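Local structure of SusD homolog (Bacteroides thetaiotaomicron, 3EHM) at residues A144-G149 / Y164-A169; K173-L178 / L203-M208; V212-F217 / L519-S524. The protein probably binds mucin O-glycans at the bacterial surface, as a SusD-like lipoprotein that helps a gut symbiont to use host mucin sugars. All blocks are in the same frame, centred on the assembly; numbering follows the deposited sequence.

Contact 1. Residues A144-G149 / Y164-A169; sequences AYNSAG and YRSMLA
S166, on the flank of helix 160-178, meets N146 in a type I beta turn running from Y145 to A148, so a loop of this alpha-helical, TPR-related SusD fold is laid against a helix. The turn is closed by A148 N bonding to Y145 O at 3.2 Å, and D158 OD2 also takes the backbone N-H groups of Y145 and N146. A small hydroxyl suits the place of S166: its OG is bonded back to V162 O one turn earlier in the helix and still receives N146 ND2 at 3.1 Å. That bond is fairly straight, 161° at the hydrogen, and OG lies practically in the amide plane of N146, where an N-H of the amide can point straight at it. S166 CB lies 3.8 Å from Y145 CE2, and so short a side chain leaves room for the ring beside the helix.

Next along the helix, M167, present as selenomethionine, crosses Y145 at about a right angle. Y145 chi1 of -173° sets CG opposite the backbone N and carries the ring across to the helix, where the hydroxyl OH of Y145 settles 3.5 Å from M167 CA. Tyrosine fits because its ring packs on aliphatic atoms while its OH goes on to D170 OD2 and N130 OD1, which tie the loop both to helix 160-178 and to helix 116-140. The bend at the far end of the M167 chain (chi3 -59°) brings its methyl CE obliquely to the ring, 3.9 Å from Y145 CE1.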
loop_
_atom_site.group_PDB
_atom_site.type_symbol
_atom_site.label_atom_id
_atom_site.label_comp_id
_atom_site.label_asym_id
_atom_site.label_seq_id
_atom_site.Cartn_x
_atom_site.Cartn_y
_atom_site.Cartn_z
ATOM N N ALA A 144 8.869 14.375 -9.680
ATOM C CA ALA A 144 9.036 15.827 -9.619
ATOM C C ALA A 144 8.465 16.298 -8.287
ATOM O O ALA A 144 7.305 16.701 -8.205
ATOM C CB ALA A 144 8.294 16.489 -10.775
ATOM N N TYR A 145 9.284 16.248 -7.243
ATOM C CA TYR A 145 8.836 16.637 -5.913
ATOM C C TYR A 145 9.119 18.089 -5.546
ATOM O O TYR A 145 8.196 18.866 -5.307
ATOM C CB TYR A 145 9.465 15.725 -4.859
ATOM C CG TYR A 145 8.913 15.961 -3.475
ATOM C CD1 TYR A 145 7.693 15.403 -3.083
ATOM C CD2 TYR A 145 9.577 16.793 -2.575
ATOM C CE1 TYR A 145 7.150 15.673 -1.826
ATOM C CE2 TYR A 145 9.042 17.069 -1.321
ATOM C CZ TYR A 145 7.832 16.510 -0.953
ATOM O OH TYR A 145 7.307 16.801 0.287
ATOM N N ASN A 146 10.393 18.460 -5.494
ATOM C CA ASN A 146 10.755 19.824 -5.126
ATOM C C ASN A 146 10.371 20.878 -6.159
ATOM O O ASN A 146 10.166 22.042 -5.816
ATOM C CB ASN A 146 12.255 19.909 -4.837
ATOM C CG ASN A 146 12.630 19.216 -3.543
ATOM O OD1 ASN A 146 12.062 19.503 -2.486
ATOM N ND2 ASN A 146 13.594 18.307 -3.614
ATOM N N SER A 147 10.267 20.471 -7.419
ATOM C CA SER A 147 9.908 21.402 -8.483
ATOM C C SER A 147 8.401 21.656 -8.526
ATOM O O SER A 147 7.940 22.595 -9.182
ATOM C CB SER A 147 10.382 20.860 -9.833
ATOM O OG SER A 147 9.810 19.591 -10.105
ATOM N N ALA A 148 7.642 20.824 -7.819
ATOM C CA ALA A 148 6.187 20.944 -7.784
ATOM C C ALA A 148 5.738 22.345 -7.402
ATOM O O ALA A 148 6.096 22.862 -6.341
ATOM C CB ALA A 148 5.598 19.934 -6.811
ATOM N N GLY A 149 4.945 22.954 -8.276
ATOM C CA GLY A 149 4.450 24.292 -8.015
ATOM C C GLY A 149 5.245 25.398 -8.687
ATOM O O GLY A 149 4.842 26.559 -8.638
ATOM N N TYR A 164 12.771 11.499 -0.544
ATOM C CA TYR A 164 12.610 11.097 0.846
ATOM C C TYR A 164 13.160 12.136 1.819
ATOM O O TYR A 164 12.484 12.508 2.776
ATOM C CB TYR A 164 13.266 9.735 1.093
ATOM C CG TYR A 164 12.304 8.579 0.930
ATOM C CD1 TYR A 164 11.779 8.245 -0.321
ATOM C CD2 TYR A 164 11.877 7.851 2.038
ATOM C CE1 TYR A 164 10.845 7.212 -0.460
ATOM C CE2 TYR A 164 10.950 6.822 1.911
ATOM C CZ TYR A 164 10.437 6.509 0.669
ATOM O OH TYR A 164 9.521 5.491 0.561
ATOM N N ARG A 165 14.378 12.610 1.579
ATOM C CA ARG A 165 14.975 13.613 2.460
ATOM C C ARG A 165 14.113 14.868 2.514
ATOM O O ARG A 165 13.916 15.450 3.579
ATOM C CB ARG A 165 16.378 13.998 1.975
ATOM C CG ARG A 165 17.436 12.936 2.209
ATOM C CD ARG A 165 18.805 13.376 1.696
ATOM N NE ARG A 165 19.824 12.375 1.994
ATOM C CZ ARG A 165 20.298 12.133 3.212
ATOM N NH1 ARG A 165 19.847 12.826 4.250
ATOM N NH2 ARG A 165 21.219 11.197 3.394
ATOM N N SER A 166 13.602 15.275 1.353
ATOM C CA SER A 166 12.776 16.473 1.246
ATOM C C SER A 166 11.399 16.318 1.883
ATOM O O SER A 166 10.889 17.254 2.506
ATOM C CB SER A 166 12.625 16.866 -0.227
ATOM O OG SER A 166 13.898 17.055 -0.831
HETATM N N MSE A 167 10.795 15.142 1.738
HETATM C CA MSE A 167 9.478 14.910 2.313
HETATM C C MSE A 167 9.516 14.902 3.838
HETATM O O MSE A 167 8.594 15.391 4.488
HETATM C CB MSE A 167 8.889 13.594 1.806
HETATM C CG MSE A 167 7.409 13.459 2.108
HETATM SE SE MSE A 167 6.660 11.822 1.422
HETATM C CE MSE A 167 7.070 12.046 -0.451
ATOM N N LEU A 168 10.579 14.343 4.412
ATOM C CA LEU A 168 10.712 14.307 5.865
ATOM C C LEU A 168 10.805 15.734 6.409
ATOM O O LEU A 168 10.184 16.074 7.419
ATOM C CB LEU A 168 11.951 13.498 6.268
ATOM C CG LEU A 168 11.830 11.969 6.203
ATOM C CD1 LEU A 168 13.199 11.330 6.334
ATOM C CD2 LEU A 168 10.898 11.477 7.312
ATOM N N ALA A 169 11.576 16.573 5.733
ATOM C CA ALA A 169 11.727 17.956 6.155
ATOM C C ALA A 169 10.389 18.678 6.023
ATOM O O ALA A 169 10.003 19.452 6.902
ATOM C CB ALA A 169 12.787 18.645 5.308
#

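Contact 2. Residues K173-L178 / L203-M208; sequences KSVELL and LANSLM
N205 is gripped at ND2 by two backbone carbonyls, N235 O and G237 O, in the loop beyond helix 220-231, and this leaves its OD1 turned to V175 on the facing helix. Helices 160-178 and 197-215 follow one another in the chain and pack antiparallel as a helical hairpin; their segments make an angle of 155° and approach to 9.9 Å between axes. V175 is a knob in a hole: V201, A204, N205 and M208, spaced as in knobs-into-holes packing, surround it. A branched valine fits because one methyl, CG2, can do nearly all the touching while CG1 only flanks N205 OD1, and alanine fits at A204 because its single methyl lets the backbones draw near, with 6.7 Å between V175 CA and A204 CA. N205 crosses V175 at about a right angle, with OD1 3.5 Å from V175 CG2, a van der Waals touch only, since a methyl offers no bond. M208, a selenomethionine, closes the hole from one turn beyond A204 with its flexible chain, its CE lying 4.3 Å from V175 CG2. The tightest apolar touch is made by the branch of V175 that stands anti to its carbonyl carbon: CG2 lies 3.6 Å from A204 CB.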
loop_
_atom_site.group_PDB
_atom_site.type_symbol
_atom_site.label_atom_id
_atom_site.label_comp_id
_atom_site.label_asym_id
_atom_site.label_seq_id
_atom_site.Cartn_x
_atom_site.Cartn_y
_atom_site.Cartn_z
ATOM N N LYS A 173 7.896 20.409 8.904
ATOM C CA LYS A 173 7.449 21.789 8.774
ATOM C C LYS A 173 5.943 21.872 9.002
ATOM O O LYS A 173 5.461 22.763 9.700
ATOM C CB LYS A 173 7.786 22.342 7.392
ATOM C CG LYS A 173 7.336 23.785 7.204
ATOM C CD LYS A 173 7.651 24.305 5.811
ATOM C CE LYS A 173 7.135 25.730 5.642
ATOM N NZ LYS A 173 7.404 26.262 4.273
ATOM N N SER A 174 5.200 20.944 8.408
ATOM C CA SER A 174 3.750 20.913 8.571
ATOM C C SER A 174 3.386 20.732 10.045
ATOM O O SER A 174 2.524 21.434 10.574
ATOM C CB SER A 174 3.140 19.768 7.753
ATOM O OG SER A 174 3.233 20.014 6.360
ATOM N N VAL A 175 4.047 19.785 10.700
ATOM C CA VAL A 175 3.798 19.500 12.109
ATOM C C VAL A 175 4.096 20.716 12.990
ATOM O O VAL A 175 3.302 21.078 13.858
ATOM C CB VAL A 175 4.653 18.303 12.575
ATOM C CG1 VAL A 175 4.551 18.132 14.086
ATOM C CG2 VAL A 175 4.184 17.033 11.863
ATOM N N GLU A 176 5.240 21.347 12.761
ATOM C CA GLU A 176 5.613 22.518 13.539
ATOM C C GLU A 176 4.531 23.595 13.497
ATOM O O GLU A 176 4.198 24.200 14.516
ATOM C CB GLU A 176 6.928 23.110 13.021
ATOM C CG GLU A 176 7.001 24.619 13.210
ATOM C CD GLU A 176 8.400 25.122 13.491
ATOM O OE1 GLU A 176 9.269 24.299 13.859
ATOM O OE2 GLU A 176 8.626 26.348 13.364
ATOM N N LEU A 177 3.982 23.835 12.314
ATOM C CA LEU A 177 2.959 24.857 12.170
ATOM C C LEU A 177 1.618 24.429 12.741
ATOM O O LEU A 177 0.998 25.173 13.497
ATOM C CB LEU A 177 2.800 25.241 10.698
ATOM C CG LEU A 177 1.817 26.384 10.419
ATOM C CD1 LEU A 177 2.320 27.220 9.254
ATOM C CD2 LEU A 177 0.438 25.830 10.134
ATOM N N LEU A 178 1.175 23.225 12.388
ATOM C CA LEU A 178 -0.110 22.720 12.851
ATOM C C LEU A 178 -0.167 22.519 14.361
ATOM O O LEU A 178 -1.245 22.539 14.958
ATOM C CB LEU A 178 -0.449 21.417 12.118
ATOM C CG LEU A 178 -0.618 21.599 10.602
ATOM C CD1 LEU A 178 -0.860 20.264 9.932
ATOM C CD2 LEU A 178 -1.780 22.547 10.333
ATOM N N LEU A 203 -1.266 12.046 11.966
ATOM C CA LEU A 203 -1.115 11.388 10.676
ATOM C C LEU A 203 0.228 11.770 10.071
ATOM O O LEU A 203 0.932 10.923 9.526
ATOM C CB LEU A 203 -2.252 11.782 9.727
ATOM C CG LEU A 203 -2.079 11.350 8.265
ATOM C CD1 LEU A 203 -1.883 9.836 8.180
ATOM C CD2 LEU A 203 -3.297 11.780 7.464
ATOM N N ALA A 204 0.590 13.047 10.185
ATOM C CA ALA A 204 1.862 13.529 9.651
ATOM C C ALA A 204 3.057 12.843 10.314
ATOM O O ALA A 204 4.013 12.458 9.639
ATOM C CB ALA A 204 1.970 15.051 9.834
ATOM N N ASN A 205 3.009 12.707 11.637
ATOM C CA ASN A 205 4.095 12.062 12.368
ATOM C C ASN A 205 4.131 10.561 12.098
ATOM O O ASN A 205 5.190 9.941 12.149
ATOM C CB ASN A 205 3.958 12.289 13.877
ATOM C CG ASN A 205 4.304 13.701 14.292
ATOM O OD1 ASN A 205 5.228 14.316 13.754
ATOM N ND2 ASN A 205 3.575 14.218 15.275
ATOM N N SER A 206 2.968 9.977 11.830
ATOM C CA SER A 206 2.893 8.547 11.550
ATOM C C SER A 206 3.538 8.285 10.196
ATOM O O SER A 206 4.230 7.280 10.001
ATOM C CB SER A 206 1.434 8.086 11.544
ATOM O OG SER A 206 0.823 8.341 12.799
ATOM N N LEU A 207 3.315 9.202 9.261
ATOM C CA LEU A 207 3.889 9.080 7.927
ATOM C C LEU A 207 5.400 9.253 8.061
ATOM O O LEU A 207 6.177 8.577 7.383
ATOM C CB LEU A 207 3.314 10.150 6.994
ATOM C CG LEU A 207 3.509 9.871 5.500
ATOM C CD1 LEU A 207 2.656 8.671 5.102
ATOM C CD2 LEU A 207 3.113 11.092 4.675
HETATM N N MSE A 208 5.808 10.161 8.947
HETATM C CA MSE A 208 7.225 10.418 9.200
HETATM C C MSE A 208 7.852 9.125 9.727
HETATM O O MSE A 208 8.942 8.733 9.309
HETATM C CB MSE A 208 7.373 11.532 10.245
HETATM C CG MSE A 208 8.794 12.033 10.463
HETATM SE SE MSE A 208 8.867 13.411 11.855
HETATM C CE MSE A 208 7.668 14.687 11.032
#

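Contact 3. Residues V212-F217 / L519-S524; sequences VVRVHF and LWWVRS. Unlike the reference sequence in segment 212-217: V212 (reference Ala).
F217 and R523 make the closer of two CH-pi contacts that join residues 212-217 to the loop 519-524 of this helical SusD-like fold: R523 CD lies over one face of the F217 ring, 3.6 Å from its centroid. The arginine runs extended alongside the ring, its guanidinium plane 29° from the ring plane, and it is held by a salt bridge to E431 and a bond from NE to T459 O. H216 CE1 covers the opposite face, so a flat aromatic suits this slot. With an alanine here, the R523 methylenes would probably lose the surface they lie on, and a gap would open between H216 and the arginine. In the second CH-pi contact, R214 CG stands over the W521 pyrrole ring, 4.1 Å from its centroid. The R214 chain folds at chi2 (102°) and chi3 (79°), which lays CG and CD along the W521 face while the guanidinium goes on to E451, E455 and D138; D138 also takes W521 NE1.

Apolar packing is left to V215, whose CG1 touches W520 CZ3 at 3.6 Å.

Water joins the backbones too: one molecule accepts from S524 N at 2.7 Å and donates weakly to F217 O.

Around this junction, helix 449-459 packs on R214, F217 and W521, helix 160-178 on V215 and both tryptophans, and helix 220-231 on V215 and H216.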
loop_
_atom_site.group_PDB
_atom_site.type_symbol
_atom_site.label_atom_id
_atom_site.label_comp_id
_atom_site.label_asym_id
_atom_site.label_seq_id
_atom_site.Cartn_x
_atom_site.Cartn_y
_atom_site.Cartn_z
ATOM N N VAL A 212 10.793 6.955 8.032
ATOM C CA VAL A 212 12.073 6.731 8.702
ATOM C C VAL A 212 12.417 5.249 8.745
ATOM O O VAL A 212 13.574 4.867 8.560
ATOM C CB VAL A 212 12.078 7.290 10.140
ATOM C CG1 VAL A 212 11.891 8.794 10.106
ATOM C CG2 VAL A 212 10.996 6.640 10.963
ATOM N N VAL A 213 11.416 4.410 8.990
ATOM C CA VAL A 213 11.652 2.977 9.020
ATOM C C VAL A 213 11.989 2.517 7.601
ATOM O O VAL A 213 12.820 1.633 7.408
ATOM C CB VAL A 213 10.413 2.212 9.548
ATOM C CG1 VAL A 213 10.587 0.713 9.342
ATOM C CG2 VAL A 213 10.223 2.513 11.027
ATOM N N ARG A 214 11.361 3.139 6.605
ATOM C CA ARG A 214 11.615 2.778 5.213
ATOM C C ARG A 214 13.076 3.001 4.813
ATOM O O ARG A 214 13.607 2.271 3.983
ATOM C CB ARG A 214 10.729 3.596 4.267
ATOM C CG ARG A 214 10.814 3.141 2.808
ATOM C CD ARG A 214 9.600 2.302 2.427
ATOM N NE ARG A 214 8.441 3.148 2.145
ATOM C CZ ARG A 214 7.213 2.928 2.606
ATOM N NH1 ARG A 214 6.962 1.884 3.388
ATOM N NH2 ARG A 214 6.230 3.750 2.271
ATOM N N VAL A 215 13.725 4.004 5.401
ATOM C CA VAL A 215 15.108 4.308 5.044
ATOM C C VAL A 215 16.196 3.799 5.987
ATOM O O VAL A 215 17.374 3.860 5.641
ATOM C CB VAL A 215 15.328 5.835 4.903
ATOM C CG1 VAL A 215 14.285 6.438 3.969
ATOM C CG2 VAL A 215 15.272 6.495 6.273
ATOM N N HIS A 216 15.828 3.282 7.154
ATOM C CA HIS A 216 16.851 2.845 8.107
ATOM C C HIS A 216 17.894 1.855 7.588
ATOM O O HIS A 216 19.055 1.923 7.994
ATOM C CB HIS A 216 16.195 2.348 9.412
ATOM C CG HIS A 216 15.866 0.886 9.436
ATOM N ND1 HIS A 216 16.782 -0.075 9.803
ATOM C CD2 HIS A 216 14.704 0.231 9.201
ATOM C CE1 HIS A 216 16.198 -1.260 9.796
ATOM N NE2 HIS A 216 14.937 -1.103 9.436
ATOM N N PHE A 217 17.515 0.959 6.680
ATOM C CA PHE A 217 18.481 0.003 6.145
ATOM C C PHE A 217 19.484 0.660 5.195
ATOM O O PHE A 217 20.674 0.337 5.214
ATOM C CB PHE A 217 17.772 -1.148 5.417
ATOM C CG PHE A 217 17.333 -2.267 6.326
ATOM C CD1 PHE A 217 16.006 -2.683 6.348
ATOM C CD2 PHE A 217 18.249 -2.900 7.166
ATOM C CE1 PHE A 217 15.590 -3.713 7.196
ATOM C CE2 PHE A 217 17.845 -3.931 8.018
ATOM C CZ PHE A 217 16.513 -4.337 8.033
ATOM N N LEU A 519 14.481 -0.104 -6.474
ATOM C CA LEU A 519 14.412 1.263 -6.000
ATOM C C LEU A 519 15.435 1.530 -4.907
ATOM O O LEU A 519 16.080 0.611 -4.405
ATOM C CB LEU A 519 12.990 1.587 -5.534
ATOM C CG LEU A 519 12.004 1.542 -6.711
ATOM C CD1 LEU A 519 10.583 1.842 -6.236
ATOM C CD2 LEU A 519 12.437 2.557 -7.765
ATOM N N TRP A 520 15.576 2.800 -4.555
ATOM C CA TRP A 520 16.546 3.247 -3.564
ATOM C C TRP A 520 16.511 2.599 -2.182
ATOM O O TRP A 520 17.566 2.269 -1.635
ATOM C CB TRP A 520 16.441 4.766 -3.410
ATOM C CG TRP A 520 17.358 5.338 -2.367
ATOM C CD1 TRP A 520 18.727 5.348 -2.386
ATOM C CD2 TRP A 520 16.968 5.975 -1.146
ATOM N NE1 TRP A 520 19.212 5.956 -1.249
ATOM C CE2 TRP A 520 18.154 6.349 -0.471
ATOM C CE3 TRP A 520 15.732 6.267 -0.556
ATOM C CZ2 TRP A 520 18.138 7.000 0.764
ATOM C CZ3 TRP A 520 15.717 6.916 0.678
ATOM C CH2 TRP A 520 16.915 7.273 1.323
ATOM N N TRP A 521 15.321 2.421 -1.610
ATOM C CA TRP A 521 15.219 1.842 -0.269
ATOM C C TRP A 521 15.332 0.323 -0.132
ATOM O O TRP A 521 15.212 -0.204 0.976
ATOM C CB TRP A 521 13.939 2.322 0.433
ATOM C CG TRP A 521 12.728 2.491 -0.454
ATOM C CD1 TRP A 521 12.066 3.659 -0.722
ATOM C CD2 TRP A 521 12.032 1.465 -1.171
ATOM N NE1 TRP A 521 11.003 3.424 -1.561
ATOM C CE2 TRP A 521 10.957 2.087 -1.854
ATOM C CE3 TRP A 521 12.209 0.081 -1.306
ATOM C CZ2 TRP A 521 10.064 1.369 -2.660
ATOM C CZ3 TRP A 521 11.317 -0.634 -2.110
ATOM C CH2 TRP A 521 10.258 0.016 -2.776
ATOM N N VAL A 522 15.574 -0.387 -1.230
ATOM C CA VAL A 522 15.691 -1.840 -1.137
ATOM C C VAL A 522 16.937 -2.161 -0.324
ATOM O O VAL A 522 18.036 -1.736 -0.674
ATOM C CB VAL A 522 15.807 -2.496 -2.525
ATOM C CG1 VAL A 522 16.019 -4.006 -2.368
ATOM C CG2 VAL A 522 14.546 -2.226 -3.331
ATOM N N ARG A 523 16.768 -2.907 0.762
ATOM C CA ARG A 523 17.900 -3.234 1.618
ATOM C C ARG A 523 18.865 -4.227 0.991
ATOM O O ARG A 523 18.491 -5.030 0.133
ATOM C CB ARG A 523 17.416 -3.764 2.974
ATOM C CG ARG A 523 16.797 -5.157 2.962
ATOM C CD ARG A 523 16.202 -5.448 4.333
ATOM N NE ARG A 523 15.665 -6.798 4.482
ATOM C CZ ARG A 523 16.176 -7.719 5.292
ATOM N NH1 ARG A 523 17.247 -7.447 6.026
ATOM N NH2 ARG A 523 15.597 -8.907 5.395
ATOM N N SER A 524 20.116 -4.156 1.426
ATOM C CA SER A 524 21.148 -5.050 0.931
ATOM C C SER A 524 20.923 -6.441 1.500
ATOM O O SER A 524 20.317 -6.597 2.565
ATOM C CB SER A 524 22.530 -4.547 1.355
ATOM O OG SER A 524 22.812 -3.296 0.751
HETATM O O HOH W 1 15.846 0.939 3.287
HETATM O O HOH W 2 20.602 -2.181 3.179
#

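How the contacts relate
The three contacts come in series along the chain, though the last reaches across some 300 residues to the loop 519-524. Contacts 1 and 2 share helix 160-178, with centres 15 Å apart, and L168 packs against M208 between them. Contacts 2 and 3 share helix 197-215 but lie 21 Å apart and meet only through sequence. Contacts 1 and 3, 18 Å apart, are joined by Y164, whose OH probably bonds R214 NE, whose ring packs on V215 and whose CB packs on W520. One helical hairpin thus receives the loop 144-149 on one side and, near the C-terminal part of helix 197-215, a loop from late in the sequence on another.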